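PDB 6OFQ: heme-binding protein A / AI-2 binding protein A from Helicobacter pylori SS1, which binds short peptides such as STSA in the periplasm and probably hands them to an ABC transporter for uptake. Local coordinates for residues A[57-65]-A[208-216]; A[36-44]-A[216-225]. All blocks are in the same frame, centred on the assembly; numbering follows the deposited sequence. Where two conformers were deposited one is given.

Contact 1 of 2, residues A[57-65]-A[208-216]; sequences ATGNIYDTL and PVGTGPFKF
Asp63 sets CG opposite its own carbonyl carbon (chi1 -64°), while Thr211 holds OG1 between its backbone N and carbonyl carbon (chi1 59°), and from these positions the hydroxyl and the carboxylate face each other across the contact. The contact belongs to a type II periplasmic binding protein fold: helix 52-61 and the chain just after it lie against the loop that leads into edge strand 214-220 of a five-stranded mixed sheet. Thr211 OG1 donates to Asp63 OD2 over 2.7 Å, arriving on the anti side of the carboxylate; Trp234 NE1 also bonds to OD2, and a water bridges Asp63 N and Thr211 OG1. Two backbone hydrogen bonds join the carbonyls of Asn60 and Ile61 to the other segment. In the loop, Gly212 N reaches Ile61 O at 2.8 Å from above the carbonyl plane, and at the start of the strand Phe214 N reaches Asn60 O at 3.2 Å. Gly210 and Gly212 suit their places because, without side chains, their backbones can come right up to Ile61 O. Asn60 runs alongside Phe214, its amide nearly perpendicular to the ring and OD1 3.5 Å from Phe214 CD1; the amide is fixed by Val56 O, Asn524 O and Phe526 N. Pro208 offers a rigid apolar surface to two neighbours. Its CG lies 3.9 Å from Ile61 CD1, and its CB sits 3.2 Å from Tyr62 OH. That hydroxyl is hydrogen-bonded to Met44 O and also accepts from a water held by Val209 N. The CA-H of Ile61 points almost straight (178°) at Phe214 O, with CA and O 3.4 Å apart.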
ATOM      1  N   ALA A  57     -11.207   3.041   2.615  1.00  4.22           N
ATOM      2  CA  ALA A  57     -12.238   2.904   3.644  1.00  4.34           C
ATOM      3  C   ALA A  57     -11.709   2.473   5.017  1.00  4.36           C
ATOM      4  O   ALA A  57     -11.987   3.138   6.027  1.00  4.92           O
ATOM      5  CB  ALA A  57     -13.350   1.959   3.211  1.00  5.17           C
ATOM      6  N   THR A  58     -10.882   1.431   5.017  1.00  3.70           N
ATOM      7  CA  THR A  58     -10.529   0.850   6.312  1.00  3.70           C
ATOM      8  C   THR A  58      -9.665   1.780   7.159  1.00  3.32           C
ATOM      9  O   THR A  58      -9.766   1.812   8.380  1.00  3.14           O
ATOM     10  CB  THR A  58      -9.853  -0.517   6.149  1.00  4.19           C
ATOM     11  OG1 THR A  58      -8.591  -0.328   5.498  1.00  5.38           O
ATOM     12  CG2 THR A  58     -10.665  -1.507   5.409  1.00  4.52           C
ATOM     13  N   GLY A  59      -8.830   2.596   6.510  1.00  3.06           N
ATOM     14  CA  GLY A  59      -7.994   3.544   7.230  1.00  3.54           C
ATOM     15  C   GLY A  59      -8.757   4.606   7.990  1.00  3.92           C
ATOM     16  O   GLY A  59      -8.227   5.220   8.927  1.00  4.52           O
ATOM     17  N   ASN A  60      -9.990   4.887   7.582  1.00  4.04           N
ATOM     18  CA  ASN A  60     -10.838   5.819   8.281  1.00  4.17           C
ATOM     19  C   ASN A  60     -11.674   5.162   9.427  1.00  4.48           C
ATOM     20  O   ASN A  60     -12.133   5.893  10.302  1.00  5.29           O
ATOM     21  CB  ASN A  60     -11.797   6.414   7.247  1.00  4.13           C
ATOM     22  CG  ASN A  60     -11.142   7.488   6.412  1.00  4.00           C
ATOM     23  OD1 ASN A  60     -10.917   8.578   6.911  1.00  4.08           O
ATOM     24  ND2 ASN A  60     -10.834   7.188   5.150  1.00  4.42           N
ATOM     25  N   ILE A  61     -11.848   3.857   9.340  1.00  4.87           N
ATOM     26  CA  ILE A  61     -12.728   3.094  10.241  1.00  4.84           C
ATOM     27  C   ILE A  61     -11.928   2.595  11.434  1.00  4.83           C
ATOM     28  O   ILE A  61     -12.436   2.540  12.589  1.00  4.82           O
ATOM     29  CB  ILE A  61     -13.366   1.937   9.447  1.00  4.80           C
ATOM     30  CG1 ILE A  61     -14.390   2.526   8.457  1.00  4.83           C
ATOM     31  CG2 ILE A  61     -13.958   0.888  10.381  1.00  5.45           C
ATOM     32  CD1 ILE A  61     -14.858   1.507   7.424  1.00  5.20           C
ATOM     33  N   TYR A  62     -10.701   2.127  11.193  1.00  4.95           N
ATOM     34  CA  TYR A  62      -9.923   1.445  12.227  1.00  4.70           C
ATOM     35  C   TYR A  62      -8.756   2.316  12.701  1.00  5.17           C
ATOM     36  O   TYR A  62      -8.211   3.093  11.928  1.00  6.33           O
ATOM     37  CB  TYR A  62      -9.282   0.147  11.752  1.00  4.89           C
ATOM     38  CG  TYR A  62     -10.266  -0.915  11.295  1.00  5.56           C
ATOM     39  CD1 TYR A  62     -10.910  -1.726  12.205  1.00  5.37           C
ATOM     40  CD2 TYR A  62     -10.578  -1.085   9.964  1.00  5.61           C
ATOM     41  CE1 TYR A  62     -11.773  -2.741  11.822  1.00  5.71           C
ATOM     42  CE2 TYR A  62     -11.416  -2.111   9.578  1.00  5.69           C
ATOM     43  CZ  TYR A  62     -11.997  -2.949  10.505  1.00  5.21           C
ATOM     44  OH  TYR A  62     -12.795  -3.989  10.062  1.00  6.50           O
ATOM     45  N   ASP A  63      -8.374   2.138  13.968  1.00  4.88           N
ATOM     46  CA  ASP A  63      -7.101   2.579  14.492  1.00  5.10           C
ATOM     47  C   ASP A  63      -6.150   1.457  14.758  1.00  4.93           C
ATOM     48  O   ASP A  63      -6.499   0.276  14.831  1.00  5.11           O
ATOM     49  CB  ASP A  63      -7.298   3.333  15.790  1.00  5.00           C
ATOM     50  CG  ASP A  63      -8.098   4.599  15.574  1.00  5.07           C
ATOM     51  OD1 ASP A  63      -7.720   5.425  14.701  1.00  5.77           O
ATOM     52  OD2 ASP A  63      -9.123   4.811  16.261  1.00  5.99           O
ATOM     53  N   THR A  64      -4.903   1.905  14.920  1.00  4.37           N
ATOM     54  CA  THR A  64      -3.759   1.064  15.235  1.00  4.78           C
ATOM     55  C   THR A  64      -3.192   1.465  16.620  1.00  4.91           C
ATOM     56  O   THR A  64      -3.634   2.445  17.215  1.00  4.57           O
ATOM     57  CB  THR A  64      -2.687   1.156  14.123  1.00  4.93           C
ATOM     58  OG1 THR A  64      -2.617   2.495  13.632  1.00  5.12           O
ATOM     59  CG2 THR A  64      -3.018   0.224  12.930  1.00  4.98           C
ATOM     60  N   LEU A  65      -2.166   0.742  17.081  1.00  4.92           N
ATOM     61  CA  LEU A  65      -1.547   1.096  18.384  1.00  4.88           C
ATOM     62  C   LEU A  65      -0.844   2.461  18.374  1.00  4.70           C
ATOM     63  O   LEU A  65      -0.939   3.277  19.305  1.00  4.40           O
ATOM     64  CB  LEU A  65      -0.583   0.013  18.817  1.00  5.47           C
ATOM     65  CG  LEU A  65      -1.226  -1.318  19.236  1.00  6.33           C
ATOM     66  CD1 LEU A  65      -0.090  -2.296  19.496  1.00  6.66           C
ATOM     67  CD2 LEU A  65      -1.987  -1.146  20.559  1.00  8.57           C
ATOM     68  N   PRO A 208     -17.859  -3.715   9.087  1.00  5.91           N
ATOM     69  CA  PRO A 208     -16.773  -3.604  10.027  1.00  6.60           C
ATOM     70  C   PRO A 208     -17.117  -2.802  11.251  1.00  6.39           C
ATOM     71  O   PRO A 208     -17.957  -1.929  11.219  1.00  6.89           O
ATOM     72  CB  PRO A 208     -15.700  -2.912   9.177  1.00  6.33           C
ATOM     73  CG  PRO A 208     -16.483  -1.997   8.245  1.00  6.41           C
ATOM     74  CD  PRO A 208     -17.657  -2.881   7.878  1.00  6.07           C
ATOM     75  N   VAL A 209     -16.384  -3.052  12.350  1.00  5.85           N
ATOM     76  CA  VAL A 209     -16.436  -2.317  13.578  1.00  6.03           C
ATOM     77  C   VAL A 209     -15.050  -1.872  14.042  1.00  5.78           C
ATOM     78  O   VAL A 209     -14.214  -2.732  14.243  1.00  6.94           O
ATOM     79  CB  VAL A 209     -17.150  -3.170  14.659  1.00  6.12           C
ATOM     80  CG1 VAL A 209     -17.143  -2.460  16.001  1.00  6.73           C
ATOM     81  CG2 VAL A 209     -18.601  -3.446  14.245  1.00  7.36           C
ATOM     82  N   GLY A 210     -14.847  -0.575  14.153  1.00  5.25           N
ATOM     83  CA  GLY A 210     -13.525  -0.027  14.536  1.00  4.76           C
ATOM     84  C   GLY A 210     -13.681   1.025  15.598  1.00  5.35           C
ATOM     85  O   GLY A 210     -14.767   1.234  16.158  1.00  6.21           O
ATOM     86  N   THR A 211     -12.618   1.760  15.851  1.00  5.33           N
ATOM     87  CA  THR A 211     -12.604   2.888  16.768  1.00  5.10           C
ATOM     88  C   THR A 211     -12.343   4.245  16.136  1.00  5.03           C
ATOM     89  O   THR A 211     -12.293   5.238  16.841  1.00  5.54           O
ATOM     90  CB  THR A 211     -11.543   2.682  17.858  1.00  5.28           C
ATOM     91  OG1 THR A 211     -10.251   2.543  17.268  1.00  5.70           O
ATOM     92  CG2 THR A 211     -11.792   1.466  18.720  1.00  5.60           C
ATOM     93  N   GLY A 212     -12.143   4.271  14.821  1.00  4.54           N
ATOM     94  CA  GLY A 212     -11.676   5.473  14.176  1.00  4.68           C
ATOM     95  C   GLY A 212     -12.657   6.594  14.012  1.00  5.01           C
ATOM     96  O   GLY A 212     -13.820   6.484  14.437  1.00  5.06           O
ATOM     97  N   PRO A 213     -12.232   7.647  13.321  1.00  5.28           N
ATOM     98  CA  PRO A 213     -13.015   8.876  13.315  1.00  6.09           C
ATOM     99  C   PRO A 213     -14.250   8.802  12.428  1.00  5.57           C
ATOM    100  O   PRO A 213     -15.045   9.745  12.484  1.00  6.16           O
ATOM    101  CB  PRO A 213     -12.037   9.917  12.803  1.00  6.77           C
ATOM    102  CG  PRO A 213     -10.958   9.151  12.115  1.00  6.48           C
ATOM    103  CD  PRO A 213     -10.862   7.828  12.826  1.00  5.48           C
ATOM    104  N   PHE A 214     -14.322   7.813  11.543  1.00  4.88           N
ATOM    105  CA  PHE A 214     -15.537   7.491  10.790  1.00  5.33           C
ATOM    106  C   PHE A 214     -15.997   6.079  11.024  1.00  6.16           C
ATOM    107  O   PHE A 214     -15.189   5.214  11.306  1.00  5.99           O
ATOM    108  CB  PHE A 214     -15.310   7.730   9.282  1.00  5.28           C
ATOM    109  CG  PHE A 214     -14.982   9.150   8.931  1.00  5.02           C
ATOM    110  CD1 PHE A 214     -13.658   9.561   8.909  1.00  5.20           C
ATOM    111  CD2 PHE A 214     -15.971  10.079   8.629  1.00  5.12           C
ATOM    112  CE1 PHE A 214     -13.351  10.862   8.612  1.00  5.80           C
ATOM    113  CE2 PHE A 214     -15.682  11.389   8.310  1.00  5.48           C
ATOM    114  CZ  PHE A 214     -14.352  11.771   8.308  1.00  5.44           C
ATOM    115  N   LYS A 215     -17.306   5.876  10.859  1.00  6.92           N
ATOM    116  CA  LYS A 215     -17.849   4.539  10.950  1.00  7.95           C
ATOM    117  C   LYS A 215     -18.506   4.151   9.643  1.00  6.98           C
ATOM    118  O   LYS A 215     -18.877   5.029   8.847  1.00  6.42           O
ATOM    119  CB  LYS A 215     -18.817   4.398  12.115  1.00 10.76           C
ATOM    120  CG  LYS A 215     -20.014   5.308  11.982  1.00 12.30           C
ATOM    121  CD  LYS A 215     -20.765   5.332  13.308  1.00 18.37           C
ATOM    122  CE  LYS A 215     -21.858   6.386  13.212  1.00 20.81           C
ATOM    123  NZ  LYS A 215     -22.566   6.236  14.505  1.00 26.96           N
ATOM    124  N   PHE A 216     -18.596   2.856   9.400  1.00  7.30           N
ATOM    125  CA  PHE A 216     -19.211   2.318   8.182  1.00  7.28           C
ATOM    126  C   PHE A 216     -20.736   2.497   8.174  1.00  7.19           C
ATOM    127  O   PHE A 216     -21.348   2.259   9.218  1.00  8.64           O
ATOM    128  CB  PHE A 216     -18.888   0.834   8.141  1.00  7.33           C
ATOM    129  CG  PHE A 216     -19.444   0.065   7.002  1.00  7.17           C
ATOM    130  CD1 PHE A 216     -20.731  -0.443   7.032  1.00  7.63           C
ATOM    131  CD2 PHE A 216     -18.653  -0.257   5.921  1.00  7.58           C
ATOM    132  CE1 PHE A 216     -21.244  -1.207   5.978  1.00  7.90           C
ATOM    133  CE2 PHE A 216     -19.124  -1.078   4.905  1.00  8.57           C
ATOM    134  CZ  PHE A 216     -20.401  -1.538   4.944  1.00  7.93           C
TER
HETATM  135  O   HOH W   1     -14.585  -5.633  11.542  1.00  7.31           O
HETATM  136  O   HOH W   2     -10.043   0.244  15.484  1.00  4.39           O

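Contact 2 of 2, residues A[36-44]-A[216-225]; sequences ARGADGSSM and FFLWNKDEKI
A single carboxylate oxygen, Asp40 OD2, accepts two nearly straight hydrogen bonds from one hairpin: from the indole Trp219 NE1 at 3.0 Å and from the backbone Asp222 N at 2.8 Å. The indole N-H comes in on the syn side, close to the carboxylate plane, whereas the amide descends from above it. Asp40 puts CG anti to its backbone N (chi1 -163°), which turns the carboxylate toward the hairpin with its plane 79° from that of the indole. A carboxylate suits this place because one oxygen can take both donors while OD1 forms a salt bridge with Arg37 NH2 at 3.3 Å. The arginine is steadied further by a salt bridge from NH1 to Glu53 and a bond from NE to Thr247. The N-H donors and Arg37 probably offset the nearness of the Asp222 carboxylate, whose OD1 is linked by a water to Asp40 N.

Trp219 is engaged at its edge by Asp40 and by Gly41 O, 3.5 Å from CZ2, and on one face by Met44. The bend of Met44 at chi2 (-71°) folds its methyl CE over the six-membered ring, 4.0 Å from the centroid, in a CH-pi contact. The same flexible, polarisable side chain meets Ile225 tip to tip, CE to CD1 at 3.7 Å, and its SD passes obliquely by the Phe216 ring, 5.2 Å from the centroid.

Asp222 has positive phi, completing a type II turn over Asn220-Glu223, closed by Glu223 N to Asn220 O; Lys224 N bonds to the same oxygen at the bulge. The result is a beta hairpin, strands 214-220 and 224-229, with a classic bulge at Glu223 and Lys224, held by Asp40 at its turn and packed against Met44 through Trp219 and Phe216, at the edge of a mixed sheet.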
ATOM      1  N   ALA A  36     -13.664  10.282  -5.268  1.00  5.36           N
ATOM      2  CA  ALA A  36     -13.787   9.273  -6.312  1.00  5.05           C
ATOM      3  C   ALA A  36     -12.415   8.700  -6.643  1.00  4.97           C
ATOM      4  O   ALA A  36     -11.376   9.346  -6.634  1.00  4.68           O
ATOM      5  CB  ALA A  36     -14.412   9.893  -7.572  1.00  6.01           C
ATOM      6  N   ARG A  37     -12.469   7.434  -7.056  1.00  4.86           N
ATOM      7  CA  ARG A  37     -11.308   6.628  -7.332  1.00  4.84           C
ATOM      8  C   ARG A  37     -11.647   5.553  -8.330  1.00  4.64           C
ATOM      9  O   ARG A  37     -12.804   5.329  -8.693  1.00  4.40           O
ATOM     10  CB  ARG A  37     -10.722   6.101  -6.032  1.00  4.75           C
ATOM     11  CG  ARG A  37     -11.690   5.411  -5.088  1.00  4.40           C
ATOM     12  CD  ARG A  37     -12.115   4.024  -5.533  1.00  4.61           C
ATOM     13  NE  ARG A  37     -12.949   3.292  -4.569  1.00  4.72           N
ATOM     14  CZ  ARG A  37     -12.560   2.729  -3.430  1.00  4.55           C
ATOM     15  NH1 ARG A  37     -11.300   2.849  -3.101  1.00  4.15           N
ATOM     16  NH2 ARG A  37     -13.406   2.176  -2.614  1.00  5.14           N
ATOM     17  N   GLY A  38     -10.652   4.892  -8.873  1.00  4.81           N
ATOM     18  CA  GLY A  38     -10.781   4.011 -10.012  1.00  5.31           C
ATOM     19  C   GLY A  38     -11.227   2.606  -9.795  1.00  6.10           C
ATOM     20  O   GLY A  38     -11.820   2.012 -10.693  1.00  7.11           O
ATOM     21  N   ALA A  39     -10.989   2.006  -8.633  1.00  6.26           N
ATOM     22  CA  ALA A  39     -11.324   0.602  -8.319  1.00  6.55           C
ATOM     23  C   ALA A  39     -11.733   0.519  -6.865  1.00  6.72           C
ATOM     24  O   ALA A  39     -11.137   1.135  -5.978  1.00  5.34           O
ATOM     25  CB  ALA A  39     -10.146  -0.281  -8.604  1.00  7.41           C
ATOM     26  N   ASP A  40     -12.740  -0.303  -6.654  1.00  6.19           N
ATOM     27  CA  ASP A  40     -13.282  -0.508  -5.306  1.00  6.02           C
ATOM     28  C   ASP A  40     -12.287  -1.246  -4.402  1.00  6.05           C
ATOM     29  O   ASP A  40     -11.392  -1.901  -4.851  1.00  5.90           O
ATOM     30  CB  ASP A  40     -14.570  -1.316  -5.426  1.00  6.39           C
ATOM     31  CG  ASP A  40     -15.464  -1.274  -4.204  1.00  7.37           C
ATOM     32  OD1 ASP A  40     -15.266  -0.440  -3.294  1.00  7.49           O
ATOM     33  OD2 ASP A  40     -16.380  -2.148  -4.199  1.00  8.73           O
ATOM     34  N   GLY A  41     -12.531  -1.079  -3.108  1.00  6.02           N
ATOM     35  CA  GLY A  41     -11.874  -1.959  -2.130  1.00  5.98           C
ATOM     36  C   GLY A  41     -12.304  -3.408  -2.294  1.00  6.17           C
ATOM     37  O   GLY A  41     -13.342  -3.722  -2.910  1.00  6.11           O
ATOM     38  N   SER A  42     -11.516  -4.298  -1.693  1.00  5.75           N
ATOM     39  CA  SER A  42     -11.719  -5.729  -1.780  1.00  6.18           C
ATOM     40  C   SER A  42     -12.139  -6.353  -0.445  1.00  6.71           C
ATOM     41  O   SER A  42     -12.555  -7.521  -0.433  1.00  8.06           O
ATOM     42  CB  SER A  42     -10.440  -6.407  -2.312  1.00  7.21           C
ATOM     43  OG  SER A  42     -10.237  -6.103  -3.692  1.00  8.68           O
ATOM     44  N   SER A  43     -12.089  -5.605   0.647  1.00  5.78           N
ATOM     45  CA  SER A  43     -12.465  -6.152   1.956  1.00  5.57           C
ATOM     46  C   SER A  43     -12.688  -4.939   2.868  1.00  5.77           C
ATOM     47  O   SER A  43     -12.126  -3.831   2.609  1.00  6.14           O
ATOM     48  CB  SER A  43     -11.380  -7.074   2.519  1.00  5.86           C
ATOM     49  OG  SER A  43     -11.845  -7.727   3.725  1.00  5.88           O
ATOM     50  N   MET A  44     -13.354  -5.187   3.993  1.00  5.47           N
ATOM     51  CA  MET A  44     -13.392  -4.288   5.124  1.00  5.19           C
ATOM     52  C   MET A  44     -12.538  -4.782   6.322  1.00  5.02           C
ATOM     53  O   MET A  44     -12.555  -4.127   7.349  1.00  5.01           O
ATOM     54  CB  MET A  44     -14.837  -4.029   5.571  1.00  6.02           C
ATOM     55  CG  MET A  44     -15.570  -3.236   4.502  1.00  6.73           C
ATOM     56  SD  MET A  44     -15.021  -1.524   4.368  1.00  7.75           S
ATOM     57  CE  MET A  44     -15.615  -1.167   2.718  1.00  8.01           C
ATOM     58  N   PHE A 216     -18.596   2.856   9.400  1.00  7.30           N
ATOM     59  CA  PHE A 216     -19.211   2.318   8.182  1.00  7.28           C
ATOM     60  C   PHE A 216     -20.736   2.497   8.174  1.00  7.19           C
ATOM     61  O   PHE A 216     -21.348   2.259   9.218  1.00  8.64           O
ATOM     62  CB  PHE A 216     -18.888   0.834   8.141  1.00  7.33           C
ATOM     63  CG  PHE A 216     -19.444   0.065   7.002  1.00  7.17           C
ATOM     64  CD1 PHE A 216     -20.731  -0.443   7.032  1.00  7.63           C
ATOM     65  CD2 PHE A 216     -18.653  -0.257   5.921  1.00  7.58           C
ATOM     66  CE1 PHE A 216     -21.244  -1.207   5.978  1.00  7.90           C
ATOM     67  CE2 PHE A 216     -19.124  -1.078   4.905  1.00  8.57           C
ATOM     68  CZ  PHE A 216     -20.401  -1.538   4.944  1.00  7.93           C
ATOM     69  N   PHE A 217     -21.242   2.892   7.007  1.00  6.61           N
ATOM     70  CA  PHE A 217     -22.707   2.870   6.773  1.00  8.12           C
ATOM     71  C   PHE A 217     -23.115   1.902   5.703  1.00  9.03           C
ATOM     72  O   PHE A 217     -24.086   1.149   5.897  1.00 11.15           O
ATOM     73  CB  PHE A 217     -23.259   4.266   6.560  1.00  9.27           C
ATOM     74  CG  PHE A 217     -24.741   4.312   6.352  1.00  9.97           C
ATOM     75  CD1 PHE A 217     -25.575   4.093   7.431  1.00 11.91           C
ATOM     76  CD2 PHE A 217     -25.246   4.529   5.101  1.00 11.08           C
ATOM     77  CE1 PHE A 217     -26.945   4.089   7.249  1.00 13.56           C
ATOM     78  CE2 PHE A 217     -26.619   4.513   4.916  1.00 12.08           C
ATOM     79  CZ  PHE A 217     -27.441   4.349   6.002  1.00 14.58           C
ATOM     80  N   LEU A 218     -22.495   1.912   4.541  1.00  8.64           N
ATOM     81  CA  LEU A 218     -22.889   1.072   3.439  1.00 10.29           C
ATOM     82  C   LEU A 218     -21.725   0.774   2.521  1.00  8.65           C
ATOM     83  O   LEU A 218     -20.835   1.632   2.378  1.00  6.65           O
ATOM     84  CB  LEU A 218     -23.955   1.894   2.681  1.00 14.31           C
ATOM     85  CG  LEU A 218     -24.508   1.533   1.338  1.00 17.89           C
ATOM     86  CD1 LEU A 218     -25.714   2.442   1.209  1.00 17.05           C
ATOM     87  CD2 LEU A 218     -23.527   1.965   0.267  1.00 16.25           C
ATOM     88  N   TRP A 219     -21.761  -0.389   1.896  1.00  8.22           N
ATOM     89  CA  TRP A 219     -20.833  -0.742   0.835  1.00  7.63           C
ATOM     90  C   TRP A 219     -21.610  -1.364  -0.318  1.00  8.71           C
ATOM     91  O   TRP A 219     -22.111  -2.487  -0.195  1.00  9.97           O
ATOM     92  CB  TRP A 219     -19.779  -1.699   1.368  1.00  7.29           C
ATOM     93  CG  TRP A 219     -18.739  -2.213   0.373  1.00  7.57           C
ATOM     94  CD1 TRP A 219     -18.401  -1.640  -0.861  1.00  7.03           C
ATOM     95  CD2 TRP A 219     -17.852  -3.291   0.568  1.00  7.49           C
ATOM     96  NE1 TRP A 219     -17.391  -2.357  -1.427  1.00  7.44           N
ATOM     97  CE2 TRP A 219     -17.010  -3.357  -0.551  1.00  7.35           C
ATOM     98  CE3 TRP A 219     -17.659  -4.201   1.632  1.00  7.09           C
ATOM     99  CZ2 TRP A 219     -15.967  -4.285  -0.630  1.00  7.78           C
ATOM    100  CZ3 TRP A 219     -16.642  -5.136   1.516  1.00  7.43           C
ATOM    101  CH2 TRP A 219     -15.861  -5.217   0.390  1.00  7.68           C
ATOM    102  N   ASN A 220     -21.752  -0.658  -1.431  1.00  8.24           N
ATOM    103  CA  ASN A 220     -22.296  -1.245  -2.649  1.00  8.26           C
ATOM    104  C   ASN A 220     -21.111  -1.502  -3.545  1.00  8.90           C
ATOM    105  O   ASN A 220     -20.408  -0.578  -4.002  1.00  7.96           O
ATOM    106  CB  ASN A 220     -23.272  -0.310  -3.355  1.00  9.90           C
ATOM    107  CG  ASN A 220     -24.562  -0.041  -2.579  1.00 10.56           C
ATOM    108  OD1 ASN A 220     -24.902  -0.785  -1.678  1.00 12.41           O
ATOM    109  ND2 ASN A 220     -25.259   1.027  -2.924  1.00 12.86           N
ATOM    110  N   LYS A 221     -20.889  -2.773  -3.820  0.50  8.87           N
ATOM    111  CA  LYS A 221     -19.735  -3.246  -4.547  0.50 10.76           C
ATOM    112  C   LYS A 221     -19.591  -2.517  -5.876  0.50  9.97           C
ATOM    113  O   LYS A 221     -20.585  -2.324  -6.586  0.50 10.70           O
ATOM    114  CB  LYS A 221     -19.891  -4.757  -4.759  0.50 13.65           C
ATOM    115  CG  LYS A 221     -18.638  -5.525  -5.129  0.50 17.52           C
ATOM    116  CD  LYS A 221     -19.034  -6.870  -5.722  0.50 19.33           C
ATOM    117  CE  LYS A 221     -17.997  -7.334  -6.734  0.50 22.27           C
ATOM    118  NZ  LYS A 221     -17.788  -8.794  -6.579  0.50 23.48           N
ATOM    119  N   ASP A 222     -18.376  -2.058  -6.178  1.00  9.36           N
ATOM    120  CA  ASP A 222     -18.030  -1.410  -7.440  1.00  9.50           C
ATOM    121  C   ASP A 222     -18.791  -0.116  -7.677  1.00  9.50           C
ATOM    122  O   ASP A 222     -18.811   0.418  -8.797  1.00 11.38           O
ATOM    123  CB  ASP A 222     -18.132  -2.405  -8.637  1.00 10.62           C
ATOM    124  CG  ASP A 222     -17.261  -3.609  -8.443  1.00 14.83           C
ATOM    125  OD1 ASP A 222     -16.175  -3.430  -7.875  1.00 16.88           O
ATOM    126  OD2 ASP A 222     -17.650  -4.752  -8.796  1.00 20.21           O
ATOM    127  N   GLU A 223     -19.444   0.447  -6.654  1.00  8.19           N
ATOM    128  CA  GLU A 223     -20.221   1.664  -6.782  1.00  8.75           C
ATOM    129  C   GLU A 223     -19.847   2.723  -5.744  1.00  7.67           C
ATOM    130  O   GLU A 223     -19.277   3.763  -6.067  1.00  6.78           O
ATOM    131  CB  GLU A 223     -21.707   1.306  -6.733  1.00 12.25           C
ATOM    132  CG  GLU A 223     -22.761   2.394  -6.840  1.00 16.86           C
ATOM    133  CD  GLU A 223     -24.087   1.843  -6.292  1.00 23.47           C
ATOM    134  OE1 GLU A 223     -24.621   2.481  -5.338  1.00 19.60           O
ATOM    135  OE2 GLU A 223     -24.507   0.749  -6.796  1.00 22.47           O
ATOM    136  N   LYS A 224     -20.165   2.471  -4.478  1.00  6.42           N
ATOM    137  CA  LYS A 224     -19.844   3.453  -3.446  1.00  7.08           C
ATOM    138  C   LYS A 224     -19.806   2.821  -2.066  1.00  6.46           C
ATOM    139  O   LYS A 224     -20.461   1.799  -1.795  1.00  6.74           O
ATOM    140  CB  LYS A 224     -20.846   4.621  -3.404  1.00  8.79           C
ATOM    141  CG  LYS A 224     -22.261   4.237  -2.996  1.00 10.32           C
ATOM    142  CD  LYS A 224     -23.284   5.352  -3.097  1.00 12.42           C
ATOM    143  CE  LYS A 224     -24.652   4.926  -2.613  1.00 14.42           C
ATOM    144  NZ  LYS A 224     -25.524   6.109  -2.869  1.00 16.25           N
ATOM    145  N   ILE A 225     -18.992   3.445  -1.190  1.00  5.57           N
ATOM    146  CA  ILE A 225     -18.993   3.219   0.253  1.00  5.23           C
ATOM    147  C   ILE A 225     -19.374   4.532   0.915  1.00  5.24           C
ATOM    148  O   ILE A 225     -18.876   5.629   0.528  1.00  5.82           O
ATOM    149  CB  ILE A 225     -17.571   2.810   0.673  1.00  5.59           C
ATOM    150  CG1 ILE A 225     -17.284   1.423   0.090  1.00  5.45           C
ATOM    151  CG2 ILE A 225     -17.430   2.865   2.190  1.00  6.34           C
ATOM    152  CD1 ILE A 225     -15.790   1.182  -0.074  1.00  6.05           C
TER
HETATM  153  O   HOH W   3     -17.812   0.651  -3.325  1.00  8.00           O
HETATM  154  O   HOH W   4     -14.041  -1.871  -8.739  1.00 12.64           O

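Contacts 1 and 2 have centres about 15 Å apart and share Phe216, on edge strand 214-220. Contact 1 braces the chain entering that strand; contact 2 holds the hairpin at its far end. Met44 joins the two contacts: besides the bond of its carbonyl to Tyr62, its CB packs 3.7 Å from Pro208 CG, and its CE lies 3.9 Å from Ala57 CB. Strand 32-37 and helix 52-61 are successive elements of the chain, and both segments, 36-44 and 57-65, pack on strand 214-220 and its approach. Proteins of this family bind their ligand, here a peptide, between two lobes; these two contacts are structural packing within the fold.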